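Local coordinates for putative agmatine deiminase (Streptococcus mutans, PDB 2EWO), which probably hydrolyses agmatine to N-carbamoylputrescine and ammonia, as an agmatine deiminase of the guanidine-modifying (pentein) superfamily, at residues E58-S63 with L312-G317; K11-R16 with D112-D117; A236-D241 with M274-E279; C65-Q70 with M91-A96; L208-G213 with K252-F257. All blocks are in the same frame, centred on the assembly; numbering follows the deposited sequence.

Contact 1. Residues E58-S63 with L312-G317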
# COMPACT_ATOMS: atom_id res chain seq x y z
N GLU A 58 20.79 5.44 -26.02
CA GLU A 58 21.51 5.38 -27.28
C GLU A 58 22.45 4.19 -27.45
O GLU A 58 23.05 4.03 -28.51
CB GLU A 58 22.27 6.68 -27.52
CG GLU A 58 23.11 7.19 -26.36
CD GLU A 58 24.23 8.11 -26.84
OE1 GLU A 58 25.16 7.61 -27.52
OE2 GLU A 58 24.18 9.33 -26.55
N PHE A 59 22.57 3.33 -26.45
CA PHE A 59 23.48 2.20 -26.59
C PHE A 59 22.77 0.85 -26.57
O PHE A 59 23.17 -0.10 -27.26
CB PHE A 59 24.53 2.28 -25.49
CG PHE A 59 25.33 3.56 -25.51
CD1 PHE A 59 26.35 3.75 -26.43
CD2 PHE A 59 25.02 4.60 -24.63
CE1 PHE A 59 27.07 4.95 -26.48
CE2 PHE A 59 25.73 5.81 -24.67
CZ PHE A 59 26.76 5.98 -25.60
N GLU A 60 21.70 0.78 -25.78
CA GLU A 60 20.90 -0.43 -25.62
C GLU A 60 19.62 -0.07 -24.88
O GLU A 60 19.46 1.06 -24.44
CB GLU A 60 21.66 -1.49 -24.81
CG GLU A 60 22.54 -0.92 -23.70
CD GLU A 60 23.19 -1.99 -22.85
OE1 GLU A 60 23.49 -3.08 -23.38
OE2 GLU A 60 23.41 -1.75 -21.64
N PRO A 61 18.70 -1.03 -24.76
CA PRO A 61 17.44 -0.77 -24.06
C PRO A 61 17.58 -0.75 -22.54
O PRO A 61 18.48 -1.39 -21.96
CB PRO A 61 16.54 -1.90 -24.53
CG PRO A 61 17.53 -3.01 -24.74
CD PRO A 61 18.64 -2.32 -25.46
N VAL A 62 16.69 -0.00 -21.91
CA VAL A 62 16.66 0.13 -20.46
C VAL A 62 15.35 -0.40 -19.91
O VAL A 62 14.27 -0.16 -20.47
CB VAL A 62 16.76 1.59 -20.00
CG1 VAL A 62 17.00 1.61 -18.50
CG2 VAL A 62 17.86 2.32 -20.75
N SER A 63 15.46 -1.11 -18.79
CA SER A 63 14.33 -1.70 -18.06
C SER A 63 14.21 -0.98 -16.73
O SER A 63 14.81 -1.37 -15.74
CB SER A 63 14.55 -3.19 -17.82
OG SER A 63 14.36 -3.93 -19.01
N LEU A 312 29.22 2.90 -15.56
CA LEU A 312 28.64 1.69 -16.10
C LEU A 312 29.27 1.42 -17.46
O LEU A 312 29.47 2.34 -18.25
CB LEU A 312 27.11 1.82 -16.21
CG LEU A 312 26.28 0.54 -16.40
CD1 LEU A 312 26.49 -0.00 -17.78
CD2 LEU A 312 26.66 -0.51 -15.35
N ILE A 313 29.58 0.15 -17.72
CA ILE A 313 30.18 -0.28 -18.97
C ILE A 313 29.18 -0.98 -19.90
O ILE A 313 29.09 -2.21 -19.90
CB ILE A 313 31.35 -1.27 -18.72
CG1 ILE A 313 32.43 -0.60 -17.87
CG2 ILE A 313 31.93 -1.75 -20.05
CD1 ILE A 313 33.00 0.68 -18.48
N VAL A 314 28.42 -0.21 -20.67
CA VAL A 314 27.48 -0.83 -21.60
C VAL A 314 28.32 -1.22 -22.83
O VAL A 314 29.54 -1.02 -22.84
CB VAL A 314 26.37 0.15 -22.01
CG1 VAL A 314 25.85 0.87 -20.79
CG2 VAL A 314 26.87 1.15 -23.04
N ASN A 315 27.68 -1.80 -23.84
CA ASN A 315 28.42 -2.15 -25.04
C ASN A 315 28.42 -0.94 -25.98
O ASN A 315 27.37 -0.35 -26.26
CB ASN A 315 27.82 -3.40 -25.73
CG ASN A 315 26.30 -3.33 -25.86
OD1 ASN A 315 25.74 -2.34 -26.33
ND2 ASN A 315 25.63 -4.41 -25.47
N GLY A 316 29.62 -0.55 -26.41
CA GLY A 316 29.77 0.59 -27.29
C GLY A 316 29.48 1.94 -26.62
O GLY A 316 29.10 2.90 -27.29
N GLY A 317 29.66 2.01 -25.30
CA GLY A 317 29.40 3.26 -24.60
C GLY A 317 29.74 3.23 -23.12
O GLY A 317 29.85 2.17 -22.51
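Phe59 lays its ring against the turn at Gly316 and Gly317. The CA of Gly317 sits over one face of the ring, 3.8 Å from its centroid and 27° off the normal, a CH-pi contact displaced toward the rim. Gly317 has no CB, so nothing stands between its backbone and the ring carbons. At the root of the same side chain, Phe59 CB meets Val314 CG2 at 3.6 Å, the valine branch running at about a right angle to the phenylalanine.

Glu60 reaches across next to it as an extended chain. Its OE2 lies 3.5 Å from Val314 CB, while OE1 comes 3.3 Å from Asn315 ND2, with the carboxylate and amide planes nearly perpendicular (82° apart). The clear hydrogen bond of Glu60 is with Gln24, whose NE2 bonds OE2; the backbone O of Gln24 takes a weak bond from Asn315 ND2. Glutamate and asparagine are thus both tied to the start of strand 24-29.

In the alpha/beta-propeller fold of the penteins, this is a place where two small sheets meet: residues 58-61 lead from helix 43-57 into strand 62-66, and Asn315-Gly316 turn strand 312-314 back into strand 317-321. The backbone angles of that turn are close to type II, with positive phi at Gly316, and a weak bond joins Val314 N to Gly317 O at 3.3 Å.

Farther out, Phe59 also packs on Lys343 and Val345 of strand 343-347. Val314 touches Ile27 and Ile56, and its carbonyl oxygen accepts a bond from Arg342 NE.

Contact 2. Residues K11-R16 with D112-D117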
# COMPACT_ATOMS: atom_id res chain seq x y z
N LYS A 11 29.51 -23.39 -11.27
CA LYS A 11 30.79 -23.95 -11.67
C LYS A 11 30.58 -25.32 -12.31
O LYS A 11 31.14 -25.61 -13.36
CB LYS A 11 31.73 -24.09 -10.46
CG LYS A 11 33.10 -24.69 -10.80
CD LYS A 11 33.87 -25.13 -9.55
CE LYS A 11 34.38 -23.94 -8.74
NZ LYS A 11 35.51 -23.25 -9.41
N GLN A 12 29.78 -26.15 -11.66
CA GLN A 12 29.49 -27.48 -12.16
C GLN A 12 28.59 -27.41 -13.37
O GLN A 12 28.78 -28.14 -14.35
CB GLN A 12 28.79 -28.30 -11.09
CG GLN A 12 29.34 -28.05 -9.72
CD GLN A 12 28.31 -28.31 -8.65
OE1 GLN A 12 28.54 -28.03 -7.47
NE2 GLN A 12 27.17 -28.85 -9.04
N ASP A 13 27.60 -26.52 -13.31
CA ASP A 13 26.63 -26.34 -14.39
C ASP A 13 27.22 -25.69 -15.64
O ASP A 13 26.56 -25.62 -16.68
CB ASP A 13 25.43 -25.52 -13.89
CG ASP A 13 24.56 -26.29 -12.92
OD1 ASP A 13 25.12 -26.99 -12.05
OD2 ASP A 13 23.32 -26.18 -13.01
N GLY A 14 28.45 -25.21 -15.54
CA GLY A 14 29.10 -24.59 -16.67
C GLY A 14 28.61 -23.18 -16.98
O GLY A 14 28.28 -22.88 -18.13
N PHE A 15 28.54 -22.33 -15.96
CA PHE A 15 28.12 -20.95 -16.16
C PHE A 15 29.16 -20.05 -15.49
O PHE A 15 29.91 -20.50 -14.63
CB PHE A 15 26.74 -20.68 -15.56
CG PHE A 15 25.61 -21.29 -16.35
CD1 PHE A 15 25.47 -22.67 -16.43
CD2 PHE A 15 24.68 -20.48 -16.99
CE1 PHE A 15 24.41 -23.25 -17.13
CE2 PHE A 15 23.62 -21.04 -17.70
CZ PHE A 15 23.48 -22.43 -17.77
N ARG A 16 29.19 -18.78 -15.90
CA ARG A 16 30.16 -17.83 -15.37
C ARG A 16 29.73 -16.39 -15.58
O ARG A 16 29.31 -16.02 -16.68
CB ARG A 16 31.52 -18.03 -16.05
CG ARG A 16 31.42 -18.20 -17.57
CD ARG A 16 32.77 -18.11 -18.28
NE ARG A 16 33.16 -16.72 -18.53
CZ ARG A 16 32.62 -15.94 -19.46
NH1 ARG A 16 31.66 -16.41 -20.24
NH2 ARG A 16 33.02 -14.68 -19.60
N ASP A 112 22.26 -20.19 -23.29
CA ASP A 112 21.48 -20.20 -22.05
C ASP A 112 21.87 -19.04 -21.11
O ASP A 112 23.04 -18.65 -21.04
CB ASP A 112 21.65 -21.54 -21.32
CG ASP A 112 21.42 -22.77 -22.23
OD1 ASP A 112 20.82 -22.62 -23.33
OD2 ASP A 112 21.82 -23.89 -21.84
N LEU A 113 20.89 -18.49 -20.41
CA LEU A 113 21.12 -17.40 -19.46
C LEU A 113 20.58 -17.79 -18.09
O LEU A 113 19.38 -17.96 -17.92
CB LEU A 113 20.43 -16.11 -19.92
CG LEU A 113 20.48 -14.94 -18.92
CD1 LEU A 113 21.91 -14.44 -18.78
CD2 LEU A 113 19.58 -13.81 -19.38
N ARG A 114 21.48 -17.91 -17.12
CA ARG A 114 21.13 -18.27 -15.76
C ARG A 114 21.34 -17.05 -14.86
O ARG A 114 21.39 -15.93 -15.35
CB ARG A 114 22.03 -19.40 -15.30
CG ARG A 114 21.30 -20.58 -14.75
CD ARG A 114 21.09 -21.66 -15.78
NE ARG A 114 21.53 -22.93 -15.22
CZ ARG A 114 21.07 -24.12 -15.59
NH1 ARG A 114 20.14 -24.21 -16.54
NH2 ARG A 114 21.52 -25.22 -15.00
N ALA A 115 21.46 -17.26 -13.55
CA ALA A 115 21.69 -16.16 -12.61
C ALA A 115 21.93 -16.64 -11.18
O ALA A 115 21.58 -17.76 -10.82
CB ALA A 115 20.52 -15.17 -12.63
N VAL A 116 22.53 -15.79 -10.36
CA VAL A 116 22.79 -16.15 -8.97
C VAL A 116 22.17 -15.09 -8.09
O VAL A 116 22.57 -13.93 -8.12
CB VAL A 116 24.30 -16.26 -8.66
CG1 VAL A 116 25.04 -15.10 -9.29
CG2 VAL A 116 24.53 -16.27 -7.16
N ASP A 117 21.16 -15.49 -7.31
CA ASP A 117 20.49 -14.56 -6.41
C ASP A 117 21.10 -14.69 -5.02
O ASP A 117 21.03 -15.75 -4.40
CB ASP A 117 18.98 -14.86 -6.40
CG ASP A 117 18.22 -13.99 -5.41
OD1 ASP A 117 18.73 -12.92 -5.02
OD2 ASP A 117 17.09 -14.38 -5.05
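Phe15 and Arg114 mark the closest backbone approach, CA to CA 7.5 Å, where the chain leaving helix 10-13 through Gly14, at positive phi, passes strand 113-119. At that spacing the side chains carry the contact. Arg114, bent at chi2 and chi3, folds over the Phe15 ring: its CG makes a CH-pi contact 4.2 Å from the ring centroid, and farther along NE lies over the same aromatic group. The guanidinium is almost parallel to the ring, the planes 13° apart, with Phe15 CE1 off toward its rim.

Beyond the ring, Arg114 NH2 forms a salt bridge to Asp13 OD2 at 2.8 Å. The aspartate oxygen lies in the guanidinium plane and offers its anti lone pair, though the N-H...O angle is a bent 144°. Tyr153 OH bonds Arg114 NE and, weakly, Asp13 OD2, so it braces the pair, while Asp13 OD1 is held by Thr8 OG1. Asp112 CB adds a looser touch on Phe15 CZ at 4.1 Å.

The contact lies at the surface, with Phe15 itself buried against Leu106 of strand 104-107. That strand and strand 152-155, which carries Tyr153, flank strand 113-119 in its four-stranded sheet.

Contact 3. Residues A236-D241 with M274-E279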
# COMPACT_ATOMS: atom_id res chain seq x y z
N ALA A 236 40.99 -0.67 -13.59
CA ALA A 236 40.94 0.75 -13.32
C ALA A 236 41.24 0.92 -11.85
O ALA A 236 41.29 -0.07 -11.11
CB ALA A 236 39.57 1.32 -13.65
N CYS A 237 41.44 2.15 -11.42
CA CYS A 237 41.72 2.41 -10.02
C CYS A 237 41.90 3.89 -9.76
O CYS A 237 42.60 4.58 -10.50
CB CYS A 237 42.98 1.65 -9.59
SG CYS A 237 43.25 1.71 -7.81
N ILE A 238 41.26 4.38 -8.70
CA ILE A 238 41.39 5.79 -8.36
C ILE A 238 42.80 6.04 -7.85
O ILE A 238 43.40 5.16 -7.23
CB ILE A 238 40.38 6.21 -7.25
CG1 ILE A 238 40.41 5.19 -6.10
CG2 ILE A 238 38.98 6.35 -7.83
CD1 ILE A 238 39.47 5.53 -4.96
N TYR A 239 43.34 7.22 -8.13
CA TYR A 239 44.69 7.57 -7.67
C TYR A 239 44.93 9.08 -7.63
O TYR A 239 44.77 9.79 -8.63
CB TYR A 239 45.75 6.88 -8.54
CG TYR A 239 47.17 7.05 -8.03
CD1 TYR A 239 47.71 6.14 -7.10
CD2 TYR A 239 47.97 8.12 -8.45
CE1 TYR A 239 49.00 6.30 -6.60
CE2 TYR A 239 49.27 8.29 -7.95
CZ TYR A 239 49.78 7.37 -7.03
OH TYR A 239 51.05 7.54 -6.53
N THR A 240 45.30 9.56 -6.44
CA THR A 240 45.59 10.98 -6.23
C THR A 240 46.90 11.08 -5.46
O THR A 240 47.29 10.14 -4.78
CB THR A 240 44.47 11.69 -5.42
OG1 THR A 240 44.81 13.07 -5.23
CG2 THR A 240 44.28 11.03 -4.06
N ASP A 241 47.58 12.21 -5.58
CA ASP A 241 48.84 12.39 -4.87
C ASP A 241 48.67 13.31 -3.68
O ASP A 241 49.55 13.41 -2.82
CB ASP A 241 49.90 12.94 -5.83
CG ASP A 241 50.43 11.86 -6.77
OD1 ASP A 241 51.14 10.95 -6.28
OD2 ASP A 241 50.13 11.92 -7.98
N MSE A 274 42.41 6.62 -12.48
CA MSE A 274 41.22 7.45 -12.52
C MSE A 274 41.51 8.58 -11.54
O MSE A 274 42.39 8.45 -10.69
CB MSE A 274 40.00 6.63 -12.05
CG MSE A 274 38.64 7.34 -12.17
SE MSE A 274 38.07 7.67 -14.03
CE MSE A 274 37.83 5.81 -14.57
N CYS A 275 40.80 9.69 -11.66
CA CYS A 275 41.03 10.80 -10.74
C CYS A 275 39.90 10.87 -9.73
O CYS A 275 38.85 10.24 -9.90
CB CYS A 275 41.09 12.12 -11.50
SG CYS A 275 39.50 12.64 -12.16
N VAL A 276 40.13 11.64 -8.67
CA VAL A 276 39.14 11.85 -7.62
C VAL A 276 38.78 13.33 -7.59
O VAL A 276 39.58 14.18 -7.98
CB VAL A 276 39.70 11.43 -6.22
CG1 VAL A 276 39.81 9.91 -6.13
CG2 VAL A 276 41.06 12.08 -5.98
N THR A 277 37.57 13.64 -7.13
CA THR A 277 37.15 15.04 -7.05
C THR A 277 38.16 15.83 -6.21
O THR A 277 38.93 15.25 -5.44
CB THR A 277 35.74 15.16 -6.42
OG1 THR A 277 35.68 14.40 -5.21
CG2 THR A 277 34.69 14.67 -7.39
N LYS A 278 38.17 17.14 -6.38
CA LYS A 278 39.07 18.01 -5.62
C LYS A 278 38.21 18.73 -4.58
O LYS A 278 38.72 19.39 -3.67
CB LYS A 278 39.75 19.03 -6.56
CG LYS A 278 41.03 19.70 -6.03
CD LYS A 278 42.28 18.80 -6.10
CE LYS A 278 42.38 17.81 -4.93
NZ LYS A 278 42.57 18.46 -3.60
N GLU A 279 36.90 18.57 -4.73
CA GLU A 279 35.91 19.16 -3.83
C GLU A 279 34.77 18.18 -3.60
O GLU A 279 34.02 17.85 -4.53
CB GLU A 279 35.35 20.46 -4.40
CG GLU A 279 36.20 21.68 -4.12
CD GLU A 279 36.34 21.96 -2.64
OE1 GLU A 279 35.29 22.07 -1.95
OE2 GLU A 279 37.49 22.10 -2.16
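Val276 points its CB at residues 238-240 and divides there into two methyls. With chi1 at -72°, CG1 stands beside its own backbone N and comes 3.9 Å from Ile238 CB, with Ile238 CG2 at nearly the same range. The other branch, CG2, turns to Thr240 and meets its CB at 3.5 Å and its CG2 at 3.9 Å. Each of these neighbours runs across the valine at about a right angle. Thr240 OG1 is occupied by the backbone N of Asp242.

The backbones meet just before this point in a single parallel beta bridge between Ile238 and Met274, CA to CA 4.5 Å. Met274 N gives a hydrogen bond to Cys237 O (2.8 Å, 163°), and Met274 O receives one from Tyr239 N (3.0 Å, 142°). The bridge carries the parallel pairing of strands 234-237 and 270-271 a little past their regular ends, at the border of one of the small mixed sheets of the propeller.

Met274, a selenomethionine, starts toward Ile238, its CB 3.7 Å from Cys237 O. The chain then bends at chi2 and chi3 and leads away, packing on Val335 and Met338 of helix 328-338. Ile238 and Tyr239 reach helix 248-259 at Ala251 and Lys252. Farther along, Lys278 NZ forms a salt bridge with Asp242, and the carboxylate of Asp325 takes the backbone N-H groups of Lys278 and Glu279.

Contact 4. Residues C65-Q70 with M91-A96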
# COMPACT_ATOMS: atom_id res chain seq x y z
N CYS A 65 12.39 -0.17 -13.53
CA CYS A 65 11.36 -0.75 -12.65
C CYS A 65 10.92 0.19 -11.54
O CYS A 65 11.67 0.45 -10.61
CB CYS A 65 11.90 -2.01 -12.01
SG CYS A 65 12.79 -3.01 -13.17
N VAL A 66 9.69 0.69 -11.61
CA VAL A 66 9.29 1.60 -10.54
C VAL A 66 8.11 1.13 -9.70
O VAL A 66 7.21 0.43 -10.19
CB VAL A 66 9.01 3.04 -11.10
CG1 VAL A 66 10.01 3.36 -12.20
CG2 VAL A 66 7.58 3.17 -11.61
N PRO A 67 8.13 1.46 -8.40
CA PRO A 67 7.06 1.09 -7.50
C PRO A 67 5.78 1.58 -8.10
O PRO A 67 5.79 2.57 -8.82
CB PRO A 67 7.43 1.82 -6.22
CG PRO A 67 8.91 1.66 -6.20
CD PRO A 67 9.29 1.97 -7.64
N PRO A 68 4.66 0.89 -7.84
CA PRO A 68 3.30 1.16 -8.30
C PRO A 68 2.80 2.58 -8.05
O PRO A 68 1.96 3.08 -8.78
CB PRO A 68 2.49 0.14 -7.53
CG PRO A 68 3.43 -1.02 -7.46
CD PRO A 68 4.71 -0.36 -7.06
N LEU A 69 3.33 3.21 -7.01
CA LEU A 69 2.92 4.57 -6.64
C LEU A 69 3.51 5.69 -7.49
O LEU A 69 2.93 6.77 -7.58
CB LEU A 69 3.28 4.82 -5.18
CG LEU A 69 2.47 3.98 -4.21
CD1 LEU A 69 3.04 4.14 -2.82
CD2 LEU A 69 1.02 4.42 -4.26
N GLN A 70 4.67 5.44 -8.09
CA GLN A 70 5.34 6.42 -8.94
C GLN A 70 5.46 5.84 -10.34
O GLN A 70 6.43 6.12 -11.03
CB GLN A 70 6.76 6.71 -8.43
CG GLN A 70 6.88 7.36 -7.06
CD GLN A 70 6.31 6.49 -5.94
OE1 GLN A 70 6.69 5.32 -5.78
NE2 GLN A 70 5.40 7.07 -5.16
N MSE A 91 7.50 -2.51 -10.33
CA MSE A 91 8.25 -3.29 -9.35
C MSE A 91 8.48 -2.52 -8.05
O MSE A 91 8.95 -1.39 -8.09
CB MSE A 91 9.59 -3.71 -9.92
CG MSE A 91 10.27 -4.77 -9.11
SE MSE A 91 11.85 -5.53 -9.96
CE MSE A 91 11.13 -5.93 -11.71
N THR A 92 8.13 -3.13 -6.92
CA THR A 92 8.31 -2.49 -5.60
C THR A 92 9.74 -2.67 -5.08
O THR A 92 10.39 -3.67 -5.37
CB THR A 92 7.37 -3.09 -4.51
OG1 THR A 92 7.75 -4.44 -4.23
CG2 THR A 92 5.93 -3.06 -4.94
N ASN A 93 10.21 -1.70 -4.30
CA ASN A 93 11.55 -1.76 -3.72
C ASN A 93 11.62 -0.78 -2.57
O ASN A 93 10.95 0.25 -2.59
CB ASN A 93 12.60 -1.37 -4.75
CG ASN A 93 12.44 0.07 -5.20
OD1 ASN A 93 12.67 1.00 -4.42
ND2 ASN A 93 12.04 0.27 -6.46
N ASP A 94 12.45 -1.09 -1.59
CA ASP A 94 12.60 -0.21 -0.43
C ASP A 94 13.51 0.96 -0.76
O ASP A 94 13.42 2.02 -0.15
CB ASP A 94 13.14 -1.01 0.75
CG ASP A 94 12.20 -2.12 1.16
OD1 ASP A 94 11.04 -1.80 1.50
OD2 ASP A 94 12.62 -3.30 1.13
N ASP A 95 14.39 0.72 -1.73
CA ASP A 95 15.33 1.73 -2.22
C ASP A 95 15.89 1.30 -3.56
O ASP A 95 16.02 0.10 -3.82
CB ASP A 95 16.47 1.94 -1.23
CG ASP A 95 16.85 3.39 -1.14
OD1 ASP A 95 16.15 4.21 -1.77
OD2 ASP A 95 17.83 3.72 -0.44
N ALA A 96 16.24 2.28 -4.39
CA ALA A 96 16.75 2.04 -5.74
C ALA A 96 18.24 1.69 -5.82
O ALA A 96 19.05 2.58 -6.01
CB ALA A 96 16.46 3.25 -6.62
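Met91 N donates to Val66 O over 3.0 Å, a nearly straight bond (171°). It is the last rung between strands 62-66 and 86-90, the parallel pair joined through helix 71-79 in a beta-alpha-beta crossover. Pro67 ends the ladder: its N has no hydrogen to offer Met91 O, which instead receives a CA-H...O contact from Pro67 CA at 3.2 Å. The chain then turns toward the helix, with Gln70 at the N-cap position and its N bonded to Pro67 O.

The proline rings also carry the side-chain packing. Pro67 CG lies 3.4 Å from Asn93 ND2, the amide crossing the ring at a slant. Pro68 CD touches the methyl Thr92 CG2 at 3.6 Å, while Thr92 OG1 is bonded to Gln136 OE1.

This edge faces the assembly: Thr92 N is hydrogen-bonded to Glu90 OE1 of a second subunit, and Leu69 packs on Leu69 of a third. Inside, Cys65 CB meets CB of the selenomethionine Met91 at 3.5 Å. Met91 CG is anti to the backbone N (chi1 -167°), and a bend at chi3 returns the terminal methyl CE to Cys65 SG, 3.7 Å away.

Contact 5. Residues L208-G213 with K252-F257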
# COMPACT_ATOMS: atom_id res chain seq x y z
N LEU A 208 41.12 -11.83 -5.73
CA LEU A 208 42.04 -10.74 -5.35
C LEU A 208 41.41 -9.91 -4.22
O LEU A 208 40.32 -9.35 -4.37
CB LEU A 208 42.27 -9.81 -6.55
CG LEU A 208 43.38 -10.31 -7.48
CD1 LEU A 208 43.18 -11.75 -7.93
CD2 LEU A 208 43.49 -9.48 -8.77
N TRP A 209 42.12 -9.83 -3.11
CA TRP A 209 41.59 -9.16 -1.92
C TRP A 209 42.21 -7.78 -1.66
O TRP A 209 43.23 -7.66 -0.96
CB TRP A 209 41.86 -10.00 -0.67
CG TRP A 209 41.06 -11.31 -0.66
CD1 TRP A 209 41.44 -12.48 -1.20
CD2 TRP A 209 39.79 -11.49 -0.07
NE1 TRP A 209 40.39 -13.41 -0.94
CE2 TRP A 209 39.43 -12.81 -0.27
CE3 TRP A 209 38.91 -10.64 0.62
CZ2 TRP A 209 38.23 -13.36 0.19
CZ3 TRP A 209 37.70 -11.20 1.08
CH2 TRP A 209 37.38 -12.50 0.88
N VAL A 210 41.56 -6.77 -2.24
CA VAL A 210 41.93 -5.38 -1.97
C VAL A 210 41.62 -5.18 -0.55
O VAL A 210 40.80 -5.90 0.03
CB VAL A 210 41.16 -4.38 -2.80
CG1 VAL A 210 41.37 -2.94 -2.29
CG2 VAL A 210 41.60 -4.37 -4.25
N LYS A 211 42.19 -4.21 0.03
CA LYS A 211 42.06 -4.29 1.44
C LYS A 211 41.54 -3.13 2.26
O LYS A 211 41.76 -3.11 3.46
CB LYS A 211 43.41 -4.56 2.11
CG LYS A 211 43.24 -4.76 3.66
CD LYS A 211 44.58 -4.87 4.65
CE LYS A 211 44.31 -5.08 6.16
NZ LYS A 211 45.51 -5.34 6.92
N ASP A 212 40.89 -2.17 1.76
CA ASP A 212 40.26 -1.10 2.60
C ASP A 212 39.44 -0.43 1.56
O ASP A 212 39.73 -0.58 0.37
CB ASP A 212 41.29 -0.14 3.29
CG ASP A 212 41.46 -0.31 4.83
OD1 ASP A 212 42.30 -1.17 5.29
OD2 ASP A 212 40.79 0.42 5.68
N GLY A 213 38.43 0.27 1.93
CA GLY A 213 37.59 0.91 0.93
C GLY A 213 37.34 2.35 1.31
O GLY A 213 37.67 2.77 2.43
N LYS A 252 45.93 4.74 -2.76
CA LYS A 252 47.29 4.35 -3.03
C LYS A 252 47.51 2.91 -2.56
O LYS A 252 48.09 2.10 -3.28
CB LYS A 252 48.26 5.29 -2.33
CG LYS A 252 49.67 5.24 -2.89
CD LYS A 252 50.61 6.11 -2.08
CE LYS A 252 50.75 5.57 -0.66
NZ LYS A 252 51.37 6.56 0.25
N ALA A 253 47.02 2.60 -1.36
CA ALA A 253 47.14 1.26 -0.78
C ALA A 253 46.56 0.23 -1.74
O ALA A 253 47.03 -0.91 -1.82
CB ALA A 253 46.40 1.19 0.55
N ALA A 254 45.54 0.66 -2.47
CA ALA A 254 44.87 -0.19 -3.44
C ALA A 254 45.72 -0.33 -4.69
O ALA A 254 45.92 -1.43 -5.21
CB ALA A 254 43.52 0.40 -3.81
N TYR A 255 46.24 0.81 -5.15
CA TYR A 255 47.07 0.86 -6.35
C TYR A 255 48.30 -0.03 -6.20
O TYR A 255 48.66 -0.77 -7.12
CB TYR A 255 47.48 2.31 -6.64
CG TYR A 255 48.06 2.52 -8.02
CD1 TYR A 255 49.20 1.83 -8.43
CD2 TYR A 255 47.47 3.41 -8.91
CE1 TYR A 255 49.74 2.02 -9.70
CE2 TYR A 255 48.00 3.61 -10.18
CZ TYR A 255 49.14 2.91 -10.57
OH TYR A 255 49.69 3.09 -11.82
N ASP A 256 48.93 0.04 -5.04
CA ASP A 256 50.11 -0.76 -4.77
C ASP A 256 49.74 -2.24 -4.80
O ASP A 256 50.50 -3.07 -5.32
CB ASP A 256 50.71 -0.39 -3.42
CG ASP A 256 51.14 1.07 -3.38
OD1 ASP A 256 51.85 1.50 -4.32
OD2 ASP A 256 50.78 1.78 -2.41
N PHE A 257 48.58 -2.57 -4.25
CA PHE A 257 48.11 -3.94 -4.21
C PHE A 257 47.79 -4.46 -5.61
O PHE A 257 48.18 -5.57 -5.98
CB PHE A 257 46.84 -4.05 -3.38
CG PHE A 257 46.19 -5.40 -3.46
CD1 PHE A 257 46.65 -6.44 -2.66
CD2 PHE A 257 45.13 -5.63 -4.33
CE1 PHE A 257 46.06 -7.70 -2.72
CE2 PHE A 257 44.53 -6.89 -4.40
CZ PHE A 257 44.99 -7.93 -3.59
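Leu208 meets Phe257 at the edge of the aromatic ring: its carbonyl C is near the ring plane, and its CB lies 4.3 Å from Phe257 CE2. One residue on, Trp209 contributes backbone alone. Its O sits over the face of the Phe257 ring, near CZ and CE1, while its side chain starts off away from the helix; NE1 is bonded to Glu195 OE2, and Lys191 makes a cation-pi contact with the ring system.

Val210 meets the helix at two places, Phe257 and Ala254. Its CA stands over the face of Phe257, 4.2 Å from the centroid and 24° off the normal, a CH-pi contact offset toward the rim, and Val210 N comes 3.7 Å from Phe257 CE2. Its two methyls part company. CG2, beside the valine's own backbone N, touches Phe257 CD2 at 3.7 Å. CG1, anti to that N, reaches toward the helix and meets Ala254 CB at 4.3 Å. The helix thus presents residues 254 and 257, three apart and so close to one turn, to the same valine. Phe257 CG is likewise anti to its backbone N (chi1 172°), which sends the ring out from the helix to lie along the backbone of Leu208-Val210. Past Val210 the chain leaves the strand.

The axes of strand 208-210 and helix 252-257 approach to 9.2 Å and run nearly antiparallel, at 158°. Strand 206-210 borders strand 172-176 on the outside of its three-stranded sheet; Leu208 is backbone-bonded to Val173 and Val175, and Val210 to Val175. Helix 248-259 follows strand 234-237 in the chain, and its Phe257 packs on this edge strand.

Overall arrangement
Contacts 3, 4 and 5 are buried, contact 1 only partly so, and contact 2 lies at the surface, where alone among the five a salt bridge crosses between the segments. Contacts 3 and 4 prolong parallel strand pairings by backbone bonds; contacts 1 and 5 instead press a phenylalanine ring against backbone, from a loop in contact 1 and from a helix in contact 5. Contacts 1 and 4 lie at the two ends of strand 62-66, contact 1 through the residues that lead into it. Contacts 3 and 5 touch directly, Tyr239 CD1 to Tyr255 CD2 at 3.3 Å, where the chain just past strand 234-237 meets helix 248-259. Contact 4, on the opposite side of the chain's centre from both, also meets other subunits.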